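Local coordinates for protein PrgB (Enterococcus faecalis, PDB 6EVU) that is a cell-wall-anchored adhesin that promotes aggregation, biofilm formation and conjugation by binding and compacting DNA, represented here by its adhesin domain, at residues A211-D216 with G285-G290; L135-S140 with N165-K170; V112-L117 with N151-T156. All coordinates share one frame; numbering follows the deposited sequence.

From the N terminus, residues 112-117 open contact 3 and residues 135-140 open contact 2. Residues 151-156 then close contact 3 over 33 residues, and residues 165-170 close contact 2 over 24. These two contacts therefore cross. Contact 1 follows in series, with residues 211-216 and 285-290 closing a 68-residue excursion. All three reach the same large antiparallel sheet. Contacts 1 and 2 are neighbours in it, with centres about 9 Å apart, and they touch through Asp-216 with Lys-170 and Thr-287 with Asp-168. Contact 3 lies across the chain's centre from contact 1, about 25 Å between centres, and ties the large sheet to the second one.

Contact 1. Residues A211-D216 with G285-G290; sequences AEFVSD and GMTTKG
Phe-213 CG sits between its own backbone N and carbonyl carbon (chi1 65°), and this turns the ring back over Gly-285 of the adjacent strand. Gly-285 CA lies 3.9 Å from the centroid of the Phe-213 ring, 20° off the normal, a CH-pi contact. Gly-285 C is above the same face, shifted toward the rim. Thr-287 meets the ring differently. Thr-287 N lies at the ring edge, and Thr-287 CB is 3.8 Å from Phe-213 CE2. The Thr-287 torsion (chi1 -171°) leaves CG2 between the backbone N and the carbonyl carbon, against Phe-213 CD2. OG1 bonds to Asp-168 and also accepts from Lys-289 N in an ST turn.

Four backbone bonds join the strands. Ala-211 N gives to Thr-287 O at 2.9 Å, and Thr-287 N returns one to Ala-211 O at 2.8 Å. Phe-213 and Gly-285 exchange the other two. Glu-212 and Met-286 form the non-hydrogen-bonded pair between them and run side by side on the other face. Glu-212 OE2 is hydrogen-bonded to a tris molecule, probably from the crystallisation liquor. An aromatic ring laid over a cross-strand glycine is a known pairing of antiparallel sheets, here in the adhesin domain's glucan-binding protein C family region.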
ATOM      1  N   ALA A 211       4.502 -10.874   6.148  1.00 45.78           N
ATOM      2  CA  ALA A 211       4.121 -10.583   4.767  1.00 40.92           C
ATOM      3  C   ALA A 211       3.373  -9.260   4.700  1.00 41.04           C
ATOM      4  O   ALA A 211       2.601  -8.946   5.605  1.00 37.93           O
ATOM      5  CB  ALA A 211       3.223 -11.660   4.163  1.00 43.37           C
ATOM      6  N   GLU A 212       3.632  -8.506   3.631  1.00 36.03           N
ATOM      7  CA  GLU A 212       2.784  -7.375   3.235  1.00 34.23           C
ATOM      8  C   GLU A 212       1.567  -7.914   2.481  1.00 40.66           C
ATOM      9  O   GLU A 212       1.683  -8.879   1.700  1.00 44.98           O
ATOM     10  CB  GLU A 212       3.564  -6.359   2.390  1.00 34.39           C
ATOM     11  CG  GLU A 212       4.853  -5.975   3.061  1.00 32.51           C
ATOM     12  CD  GLU A 212       5.475  -4.701   2.549  1.00 40.35           C
ATOM     13  OE1 GLU A 212       5.018  -4.172   1.512  1.00 37.67           O
ATOM     14  OE2 GLU A 212       6.480  -4.258   3.154  1.00 33.58           O
ATOM     15  N   PHE A 213       0.387  -7.344   2.775  1.00 33.78           N
ATOM     16  CA  PHE A 213      -0.894  -7.819   2.234  1.00 41.70           C
ATOM     17  C   PHE A 213      -1.788  -6.654   1.839  1.00 36.92           C
ATOM     18  O   PHE A 213      -1.541  -5.494   2.206  1.00 29.84           O
ATOM     19  CB  PHE A 213      -1.664  -8.691   3.260  1.00 32.09           C
ATOM     20  CG  PHE A 213      -2.100  -7.932   4.517  1.00 32.88           C
ATOM     21  CD1 PHE A 213      -3.323  -7.272   4.566  1.00 38.81           C
ATOM     22  CD2 PHE A 213      -1.286  -7.941   5.649  1.00 32.96           C
ATOM     23  CE1 PHE A 213      -3.730  -6.603   5.696  1.00 39.53           C
ATOM     24  CE2 PHE A 213      -1.693  -7.290   6.815  1.00 34.20           C
ATOM     25  CZ  PHE A 213      -2.899  -6.613   6.845  1.00 34.32           C
ATOM     26  N   VAL A 214      -2.852  -6.985   1.093  1.00 31.44           N
ATOM     27  CA  VAL A 214      -4.035  -6.161   0.953  1.00 30.64           C
ATOM     28  C   VAL A 214      -5.253  -6.965   1.386  1.00 33.49           C
ATOM     29  O   VAL A 214      -5.226  -8.193   1.406  1.00 33.82           O
ATOM     30  CB  VAL A 214      -4.189  -5.658  -0.490  1.00 29.44           C
ATOM     31  CG1 VAL A 214      -3.055  -4.699  -0.793  1.00 30.13           C
ATOM     32  CG2 VAL A 214      -4.209  -6.876  -1.543  1.00 34.46           C
ATOM     33  N   SER A 215      -6.318  -6.263   1.780  1.00 32.97           N
ATOM     34  CA  SER A 215      -7.509  -6.934   2.308  1.00 35.35           C
ATOM     35  C   SER A 215      -8.670  -5.946   2.305  1.00 36.20           C
ATOM     36  O   SER A 215      -8.495  -4.759   1.991  1.00 30.96           O
ATOM     37  CB  SER A 215      -7.263  -7.466   3.722  1.00 39.26           C
ATOM     38  OG  SER A 215      -7.088  -6.346   4.576  1.00 37.28           O
ATOM     39  N   ASP A 216      -9.849  -6.436   2.733  1.00 32.09           N
ATOM     40  CA  ASP A 216     -11.011  -5.596   3.009  1.00 37.40           C
ATOM     41  C   ASP A 216     -11.309  -4.655   1.840  1.00 29.71           C
ATOM     42  O   ASP A 216     -11.501  -3.446   1.990  1.00 34.15           O
ATOM     43  CB  ASP A 216     -10.829  -4.831   4.308  1.00 38.43           C
ATOM     44  CG  ASP A 216     -10.496  -5.753   5.451  1.00 43.08           C
ATOM     45  OD1 ASP A 216     -11.358  -6.584   5.769  1.00 42.23           O
ATOM     46  OD2 ASP A 216      -9.357  -5.680   5.970  1.00 47.45           O
ATOM     47  N   GLY A 285      -1.419  -3.661   4.479  1.00 28.22           N
ATOM     48  CA  GLY A 285      -0.792  -3.795   5.772  1.00 29.33           C
ATOM     49  C   GLY A 285       0.311  -4.821   5.803  1.00 27.26           C
ATOM     50  O   GLY A 285       0.914  -5.164   4.771  1.00 31.15           O
ATOM     51  N   MET A 286       0.663  -5.179   7.023  1.00 28.93           N
ATOM     52  CA  MET A 286       1.705  -6.163   7.278  1.00 28.66           C
ATOM     53  C   MET A 286       1.212  -7.127   8.343  1.00 34.32           C
ATOM     54  O   MET A 286       0.681  -6.690   9.367  1.00 32.14           O
ATOM     55  CB  MET A 286       3.011  -5.499   7.736  1.00 29.10           C
ATOM     56  CG  MET A 286       3.367  -4.256   6.908  1.00 29.93           C
ATOM     57  SD  MET A 286       4.828  -3.409   7.637  1.00 29.97           S
ATOM     58  CE  MET A 286       6.157  -4.556   7.158  1.00 28.75           C
ATOM     59  N   THR A 287       1.436  -8.435   8.124  1.00 39.86           N
ATOM     60  CA  THR A 287       1.019  -9.451   9.083  1.00 40.34           C
ATOM     61  C   THR A 287       2.170 -10.395   9.442  1.00 34.41           C
ATOM     62  O   THR A 287       2.941 -10.829   8.578  1.00 42.61           O
ATOM     63  CB  THR A 287      -0.174 -10.259   8.563  1.00 38.99           C
ATOM     64  OG1 THR A 287      -0.633 -11.072   9.638  1.00 42.92           O
ATOM     65  CG2 THR A 287       0.221 -11.143   7.344  1.00 46.67           C
ATOM     66  N   THR A 288       2.351 -10.631  10.730  1.00 41.54           N
ATOM     67  CA  THR A 288       3.293 -11.650  11.178  1.00 38.50           C
ATOM     68  C   THR A 288       2.557 -12.921  11.462  1.00 39.71           C
ATOM     69  O   THR A 288       3.059 -13.773  12.215  1.00 49.58           O
ATOM     70  CB  THR A 288       4.045 -11.220  12.432  1.00 42.75           C
ATOM     71  OG1 THR A 288       3.084 -10.910  13.435  1.00 37.64           O
ATOM     72  CG2 THR A 288       4.951  -9.983  12.158  1.00 38.68           C
ATOM     73  N   LYS A 289       1.318 -12.997  10.990  1.00 41.07           N
ATOM     74  CA  LYS A 289       0.364 -14.031  11.386  1.00 49.54           C
ATOM     75  C   LYS A 289       0.301 -14.186  12.900  1.00 52.36           C
ATOM     76  O   LYS A 289      -0.044 -15.249  13.403  1.00 62.78           O
ATOM     77  CB  LYS A 289       0.687 -15.371  10.714  1.00 53.66           C
ATOM     78  CG  LYS A 289       0.351 -15.400   9.235  1.00 53.05           C
ATOM     79  CD  LYS A 289       0.857 -16.674   8.571  1.00 61.92           C
ATOM     80  CE  LYS A 289      -0.293 -17.484   7.999  1.00 70.94           C
ATOM     81  NZ  LYS A 289      -1.293 -17.736   9.072  1.00 73.69           N
ATOM     82  N   GLY A 290       0.689 -13.161  13.653  1.00 52.24           N
ATOM     83  CA  GLY A 290       0.516 -13.132  15.095  1.00 47.92           C
ATOM     84  C   GLY A 290       1.781 -13.196  15.952  1.00 50.68           C
ATOM     85  O   GLY A 290       1.666 -13.037  17.167  1.00 48.13           O
TER

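Contact 2. Residues L135-S140 with N165-K170; sequences LQSSPS and NGKDVK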
ATOM      1  N   LEU A 135      -6.247   4.460  10.106  1.00 25.03           N
ATOM      2  CA  LEU A 135      -5.727   3.331  10.868  1.00 23.66           C
ATOM      3  C   LEU A 135      -6.819   2.297  11.130  1.00 24.69           C
ATOM      4  O   LEU A 135      -7.940   2.621  11.566  1.00 26.60           O
ATOM      5  CB  LEU A 135      -5.117   3.813  12.198  1.00 24.77           C
ATOM      6  CG  LEU A 135      -4.441   2.790  13.138  1.00 25.94           C
ATOM      7  CD1 LEU A 135      -3.419   3.563  13.985  1.00 30.35           C
ATOM      8  CD2 LEU A 135      -5.463   2.081  14.132  1.00 26.29           C
ATOM      9  N   GLN A 136      -6.449   1.024  10.908  1.00 25.83           N
ATOM     10  CA  GLN A 136      -7.257  -0.122  11.299  1.00 23.57           C
ATOM     11  C   GLN A 136      -6.593  -1.082  12.286  1.00 27.69           C
ATOM     12  O   GLN A 136      -7.300  -1.657  13.138  1.00 32.14           O
ATOM     13  CB  GLN A 136      -7.681  -0.883  10.039  1.00 28.13           C
ATOM     14  CG  GLN A 136      -8.653  -0.013   9.231  1.00 27.45           C
ATOM     15  CD  GLN A 136      -9.242  -0.791   8.098  1.00 36.76           C
ATOM     16  OE1 GLN A 136      -8.508  -1.338   7.306  1.00 36.24           O
ATOM     17  NE2 GLN A 136     -10.572  -0.849   8.022  1.00 36.04           N
ATOM     18  N   SER A 137      -5.272  -1.262  12.223  1.00 26.75           N
ATOM     19  CA  SER A 137      -4.591  -2.136  13.171  1.00 26.74           C
ATOM     20  C   SER A 137      -3.176  -1.587  13.377  1.00 25.91           C
ATOM     21  O   SER A 137      -2.549  -1.081  12.441  1.00 27.13           O
ATOM     22  CB  SER A 137      -4.528  -3.596  12.675  1.00 29.61           C
ATOM     23  OG  SER A 137      -3.999  -4.488  13.659  1.00 32.27           O
ATOM     24  N   SER A 138      -2.708  -1.685  14.630  1.00 26.62           N
ATOM     25  CA  SER A 138      -1.345  -1.252  14.940  1.00 26.13           C
ATOM     26  C   SER A 138      -0.781  -2.115  16.043  1.00 25.78           C
ATOM     27  O   SER A 138      -1.469  -2.331  17.046  1.00 28.34           O
ATOM     28  CB  SER A 138      -1.272   0.217  15.387  1.00 28.24           C
ATOM     29  OG  SER A 138      -0.064   0.496  16.132  1.00 27.56           O
ATOM     30  N   PRO A 139       0.476  -2.556  15.932  1.00 26.25           N
ATOM     31  CA  PRO A 139       1.123  -3.322  17.015  1.00 28.76           C
ATOM     32  C   PRO A 139       1.886  -2.509  18.057  1.00 28.93           C
ATOM     33  O   PRO A 139       2.621  -3.114  18.860  1.00 30.74           O
ATOM     34  CB  PRO A 139       2.119  -4.199  16.244  1.00 28.91           C
ATOM     35  CG  PRO A 139       2.614  -3.212  15.178  1.00 26.18           C
ATOM     36  CD  PRO A 139       1.320  -2.469  14.722  1.00 26.79           C
ATOM     37  N   SER A 140       1.805  -1.165  18.032  1.00 28.27           N
ATOM     38  CA  SER A 140       2.544  -0.386  19.024  1.00 27.13           C
ATOM     39  C   SER A 140       1.721  -0.246  20.305  1.00 32.38           C
ATOM     40  O   SER A 140       0.485  -0.456  20.332  1.00 29.88           O
ATOM     41  CB  SER A 140       2.913   1.009  18.488  1.00 27.87           C
ATOM     42  OG  SER A 140       1.746   1.740  18.120  1.00 28.66           O
ATOM     43  N   ASN A 165       3.588  -6.220  19.954  1.00 36.64           N
ATOM     44  CA  ASN A 165       2.766  -7.428  20.053  1.00 38.31           C
ATOM     45  C   ASN A 165       2.628  -8.005  18.660  1.00 38.50           C
ATOM     46  O   ASN A 165       3.315  -7.575  17.729  1.00 39.85           O
ATOM     47  CB  ASN A 165       1.406  -7.127  20.698  1.00 34.66           C
ATOM     48  CG  ASN A 165       0.667  -6.035  19.958  1.00 39.05           C
ATOM     49  OD1 ASN A 165       0.530  -6.105  18.741  1.00 35.61           O
ATOM     50  ND2 ASN A 165       0.191  -5.029  20.681  1.00 34.69           N
ATOM     51  N   GLY A 166       1.730  -8.984  18.505  1.00 38.06           N
ATOM     52  CA  GLY A 166       1.594  -9.668  17.241  1.00 39.05           C
ATOM     53  C   GLY A 166       0.543  -9.119  16.288  1.00 40.71           C
ATOM     54  O   GLY A 166       0.254  -9.774  15.283  1.00 39.70           O
ATOM     55  N   LYS A 167      -0.054  -7.961  16.576  1.00 36.01           N
ATOM     56  CA  LYS A 167      -1.124  -7.458  15.718  1.00 38.86           C
ATOM     57  C   LYS A 167      -0.591  -7.008  14.361  1.00 36.37           C
ATOM     58  O   LYS A 167       0.580  -6.615  14.207  1.00 32.87           O
ATOM     59  CB  LYS A 167      -1.836  -6.283  16.398  1.00 33.19           C
ATOM     60  CG  LYS A 167      -2.615  -6.662  17.647  1.00 37.70           C
ATOM     61  CD  LYS A 167      -2.997  -5.355  18.288  1.00 37.81           C
ATOM     62  CE  LYS A 167      -4.392  -4.914  17.848  1.00 58.99           C
ATOM     63  NZ  LYS A 167      -4.839  -5.283  16.450  1.00 64.66           N
ATOM     64  N   ASP A 168      -1.475  -7.047  13.369  1.00 30.72           N
ATOM     65  CA  ASP A 168      -1.154  -6.488  12.057  1.00 29.64           C
ATOM     66  C   ASP A 168      -0.919  -4.979  12.113  1.00 32.84           C
ATOM     67  O   ASP A 168      -1.458  -4.266  12.959  1.00 31.92           O
ATOM     68  CB  ASP A 168      -2.314  -6.740  11.065  1.00 33.40           C
ATOM     69  CG  ASP A 168      -2.460  -8.206  10.654  1.00 46.17           C
ATOM     70  OD1 ASP A 168      -1.617  -9.030  11.059  1.00 40.52           O
ATOM     71  OD2 ASP A 168      -3.443  -8.509   9.922  1.00 42.28           O
ATOM     72  N   VAL A 169      -0.083  -4.503  11.206  1.00 26.07           N
ATOM     73  CA  VAL A 169      -0.209  -3.142  10.701  1.00 25.56           C
ATOM     74  C   VAL A 169      -1.313  -3.177   9.654  1.00 27.54           C
ATOM     75  O   VAL A 169      -1.261  -4.012   8.758  1.00 30.21           O
ATOM     76  CB  VAL A 169       1.118  -2.660  10.109  1.00 27.12           C
ATOM     77  CG1 VAL A 169       1.002  -1.289   9.475  1.00 24.48           C
ATOM     78  CG2 VAL A 169       2.186  -2.622  11.219  1.00 28.60           C
ATOM     79  N   LYS A 170      -2.306  -2.283   9.748  1.00 25.26           N
ATOM     80  CA  LYS A 170      -3.324  -2.222   8.687  1.00 24.89           C
ATOM     81  C   LYS A 170      -3.926  -0.827   8.578  1.00 27.31           C
ATOM     82  O   LYS A 170      -4.245  -0.206   9.591  1.00 23.94           O
ATOM     83  CB  LYS A 170      -4.422  -3.285   8.892  1.00 25.44           C
ATOM     84  CG  LYS A 170      -5.301  -3.409   7.613  1.00 27.48           C
ATOM     85  CD  LYS A 170      -6.257  -4.578   7.681  1.00 33.49           C
ATOM     86  CE  LYS A 170      -7.487  -4.277   8.511  1.00 32.66           C
ATOM     87  NZ  LYS A 170      -8.477  -5.462   8.510  1.00 36.28           N
TER
HETATM   88  O   HOH W   1      -4.263  -7.649  14.139  1.00 40.68           O
HETATM   89  O   HOH W   2      -1.151  -2.454  19.813  1.00 32.35           O
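A classic beta bulge pairs Gln-136 and Ser-137 with Lys-170 where the regular pairing of strands 124-137 and 169-179 gives way to loop. Lys-170 O accepts from both Gln-136 N, at 2.8 Å, and Ser-137 N, at 3.0 Å. The two donors reach it from the same face of its carbonyl plane. Lys-170 N completes the pair by bonding to Ser-137 O.

Beyond the bulge, side chains take over. Ser-137 OG is anti to its backbone N (chi1 -173°), which carries it across to the other segment. Ser-137 OG donates to Asp-168 O at 2.6 Å and accepts from Lys-167 NZ at 3.0 Å. A water also donates to Ser-137 OG and accepts from Asp-168 N. The hydroxyl thus has three partners. The Lys-167 chain bends at its third and fourth torsions to bring NZ back over the serine.

The Pro-139 ring turns its CD to Val-169 CG2, 3.6 Å away, the apolar part of the contact. Its CA and CB lie against Asn-165 OD1, which also accepts from Lys-167 N in an Asx turn. A second water joins Ser-138 O, Ser-140 O and Asn-165 ND2.

Gln-136 CB and OE1 lie against Lys-170 CE, with OE1 at 3.3 Å. Their polar ends go to Ser-283 and Asp-216. Asp-168 makes a salt bridge to Lys-238. Strand 280-287 flanks strand 169-179 in the sheet, and Leu-145 of strand 145-150 packs on Leu-135, Ser-138 and Val-169.

Contact 3. Residues V112-L117 with N151-T156; sequences VTYTGL and NDPIIT
A CH-pi contact of Pro-153 on Tyr-114 forms part of the buried packing between the two antiparallel sheets of this adhesin domain. Pro-153 CB stands almost exactly over the centre of the Tyr-114 ring, 3.5 Å from the centroid and 7° off the normal. Pro-153 CA covers the phenolic end of the same face and is 3.6 Å from Tyr-114 CZ. The peptide between Asn-151 and Asp-152 reaches the rim, with Asn-151 C at the ring edge, in plane. Tyr-114 CG is anti to its carbonyl carbon (chi1 -66°), and with chi2 near -90° the ring presents a face to the proline.

Leu-117 adds a smaller apolar touch. Leu-117 CD2 is 4.0 Å from Pro-153 CG, and the two side chains run alongside in opposite senses.

No direct hydrogen bond crosses between the segments. One water bridges them. It donates to Tyr-114 OH and to Thr-156 O, at 2.8 Å in each case. The hydroxyl is also bonded to Ser-150 O, so the phenol is held at its tip while the proline holds its face.

The proline sits in a compact turn. Asp-152 OD1 accepts from Ile-154 N at 2.9 Å, an Asx turn. Asp-152 O accepts a hydrogen bond from Thr-156 N, and Thr-156 OG1 donates to Pro-153 O at 2.6 Å.

Strand 110-115 lies between strands 42-47 and 124-137 of the large sheet. Phe-131 of strand 124-137 meets the Tyr-114 ring edge-to-face. The turn 151-156 links strands 145-150 and 157-160 of the second sheet, and Asn-151 OD1 bonds back to Ile-43 N on strand 42-47.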
ATOM      1  N   VAL A 112      -5.398  13.474   2.671  1.00 23.35           N
ATOM      2  CA  VAL A 112      -4.275  14.087   1.957  1.00 27.74           C
ATOM      3  C   VAL A 112      -4.780  14.523   0.585  1.00 25.00           C
ATOM      4  O   VAL A 112      -5.191  13.693  -0.223  1.00 28.55           O
ATOM      5  CB  VAL A 112      -3.121  13.074   1.813  1.00 23.10           C
ATOM      6  CG1 VAL A 112      -1.928  13.692   1.014  1.00 26.26           C
ATOM      7  CG2 VAL A 112      -2.712  12.486   3.172  1.00 25.72           C
ATOM      8  N   THR A 113      -4.722  15.812   0.290  1.00 25.40           N
ATOM      9  CA  THR A 113      -5.189  16.316  -0.996  1.00 28.96           C
ATOM     10  C   THR A 113      -4.002  16.626  -1.904  1.00 32.37           C
ATOM     11  O   THR A 113      -3.072  17.320  -1.505  1.00 37.21           O
ATOM     12  CB  THR A 113      -6.029  17.572  -0.778  1.00 30.74           C
ATOM     13  OG1 THR A 113      -7.169  17.236   0.039  1.00 33.22           O
ATOM     14  CG2 THR A 113      -6.514  18.122  -2.103  1.00 36.00           C
ATOM     15  N   TYR A 114      -4.043  16.109  -3.119  1.00 30.79           N
ATOM     16  CA  TYR A 114      -3.092  16.473  -4.168  1.00 32.04           C
ATOM     17  C   TYR A 114      -3.765  17.423  -5.137  1.00 34.18           C
ATOM     18  O   TYR A 114      -4.910  17.189  -5.557  1.00 32.92           O
ATOM     19  CB  TYR A 114      -2.609  15.245  -4.947  1.00 32.11           C
ATOM     20  CG  TYR A 114      -1.770  14.291  -4.107  1.00 27.29           C
ATOM     21  CD1 TYR A 114      -0.400  14.472  -4.052  1.00 30.84           C
ATOM     22  CD2 TYR A 114      -2.344  13.204  -3.452  1.00 30.00           C
ATOM     23  CE1 TYR A 114       0.392  13.639  -3.292  1.00 28.71           C
ATOM     24  CE2 TYR A 114      -1.561  12.330  -2.691  1.00 26.39           C
ATOM     25  CZ  TYR A 114      -0.184  12.564  -2.604  1.00 26.50           C
ATOM     26  OH  TYR A 114       0.669  11.743  -1.878  1.00 29.23           O
ATOM     27  N   THR A 115      -3.039  18.480  -5.546  1.00 36.57           N
ATOM     28  CA  THR A 115      -3.485  19.295  -6.671  1.00 38.20           C
ATOM     29  C   THR A 115      -2.411  19.293  -7.751  1.00 41.11           C
ATOM     30  O   THR A 115      -1.320  18.737  -7.579  1.00 37.40           O
ATOM     31  CB  THR A 115      -3.777  20.736  -6.240  1.00 43.46           C
ATOM     32  OG1 THR A 115      -2.600  21.257  -5.610  1.00 39.64           O
ATOM     33  CG2 THR A 115      -4.899  20.754  -5.235  1.00 42.54           C
ATOM     34  N   GLY A 116      -2.748  19.893  -8.876  1.00 43.71           N
ATOM     35  CA  GLY A 116      -1.817  19.997  -9.979  1.00 45.50           C
ATOM     36  C   GLY A 116      -1.540  18.706 -10.702  1.00 39.34           C
ATOM     37  O   GLY A 116      -0.423  18.514 -11.184  1.00 41.99           O
ATOM     38  N   LEU A 117      -2.516  17.807 -10.794  1.00 39.24           N
ATOM     39  CA  LEU A 117      -2.335  16.544 -11.496  1.00 35.85           C
ATOM     40  C   LEU A 117      -2.728  16.634 -12.965  1.00 41.90           C
ATOM     41  O   LEU A 117      -3.503  17.494 -13.385  1.00 42.56           O
ATOM     42  CB  LEU A 117      -3.206  15.457 -10.866  1.00 33.60           C
ATOM     43  CG  LEU A 117      -3.052  15.261  -9.372  1.00 32.26           C
ATOM     44  CD1 LEU A 117      -4.088  14.216  -8.859  1.00 32.13           C
ATOM     45  CD2 LEU A 117      -1.648  14.857  -9.061  1.00 38.52           C
ATOM     46  N   ASN A 151       4.928  14.116  -1.561  1.00 35.68           N
ATOM     47  CA  ASN A 151       4.382  15.079  -2.506  1.00 37.68           C
ATOM     48  C   ASN A 151       4.185  14.473  -3.899  1.00 34.12           C
ATOM     49  O   ASN A 151       3.524  15.102  -4.720  1.00 37.86           O
ATOM     50  CB  ASN A 151       5.305  16.339  -2.566  1.00 36.25           C
ATOM     51  CG  ASN A 151       4.912  17.405  -1.518  1.00 38.63           C
ATOM     52  OD1 ASN A 151       3.746  17.800  -1.409  1.00 38.25           O
ATOM     53  ND2 ASN A 151       5.891  17.871  -0.752  1.00 37.85           N
ATOM     54  N   ASP A 152       4.788  13.301  -4.179  1.00 34.64           N
ATOM     55  CA  ASP A 152       4.542  12.536  -5.396  1.00 41.17           C
ATOM     56  C   ASP A 152       3.421  11.533  -5.104  1.00 36.86           C
ATOM     57  O   ASP A 152       3.638  10.590  -4.330  1.00 34.26           O
ATOM     58  CB  ASP A 152       5.835  11.822  -5.821  1.00 41.01           C
ATOM     59  CG  ASP A 152       5.734  11.115  -7.166  1.00 44.24           C
ATOM     60  OD1 ASP A 152       4.625  10.759  -7.585  1.00 39.16           O
ATOM     61  OD2 ASP A 152       6.789  10.876  -7.823  1.00 44.32           O
ATOM     62  N   PRO A 153       2.218  11.691  -5.686  1.00 32.06           N
ATOM     63  CA  PRO A 153       1.124  10.754  -5.374  1.00 30.77           C
ATOM     64  C   PRO A 153       1.388   9.323  -5.843  1.00 27.77           C
ATOM     65  O   PRO A 153       0.681   8.389  -5.409  1.00 33.35           O
ATOM     66  CB  PRO A 153      -0.060  11.378  -6.106  1.00 33.05           C
ATOM     67  CG  PRO A 153       0.595  11.952  -7.385  1.00 33.01           C
ATOM     68  CD  PRO A 153       1.880  12.605  -6.805  1.00 34.57           C
ATOM     69  N   ILE A 154       2.363   9.145  -6.735  1.00 30.50           N
ATOM     70  CA  ILE A 154       2.742   7.828  -7.236  1.00 35.23           C
ATOM     71  C   ILE A 154       3.756   7.146  -6.330  1.00 36.69           C
ATOM     72  O   ILE A 154       3.936   5.927  -6.430  1.00 37.04           O
ATOM     73  CB  ILE A 154       3.294   7.966  -8.667  1.00 38.79           C
ATOM     74  CG1 ILE A 154       2.295   8.744  -9.523  1.00 40.58           C
ATOM     75  CG2 ILE A 154       3.592   6.618  -9.268  1.00 47.18           C
ATOM     76  CD1 ILE A 154       0.906   8.090  -9.601  1.00 34.53           C
ATOM     77  N   ILE A 155       4.421   7.897  -5.455  1.00 36.28           N
ATOM     78  CA  ILE A 155       5.167   7.299  -4.351  1.00 33.43           C
ATOM     79  C   ILE A 155       4.258   7.051  -3.150  1.00 28.22           C
ATOM     80  O   ILE A 155       4.341   6.001  -2.477  1.00 30.93           O
ATOM     81  CB  ILE A 155       6.332   8.246  -4.007  1.00 28.35           C
ATOM     82  CG1 ILE A 155       7.363   8.280  -5.151  1.00 34.55           C
ATOM     83  CG2 ILE A 155       7.012   7.887  -2.656  1.00 31.09           C
ATOM     84  CD1 ILE A 155       8.471   9.303  -4.951  1.00 36.57           C
ATOM     85  N   THR A 156       3.347   7.988  -2.919  1.00 27.10           N
ATOM     86  CA  THR A 156       2.198   7.845  -2.019  1.00 23.41           C
ATOM     87  C   THR A 156       2.513   7.882  -0.508  1.00 25.41           C
ATOM     88  O   THR A 156       2.473   8.951   0.083  1.00 27.82           O
ATOM     89  CB  THR A 156       1.413   6.555  -2.394  1.00 25.99           C
ATOM     90  OG1 THR A 156       1.491   6.413  -3.849  1.00 28.15           O
ATOM     91  CG2 THR A 156      -0.068   6.612  -2.018  1.00 26.29           C
TER
HETATM   92  O   HOH W   3      -0.116  10.086   0.188  1.00 27.77           O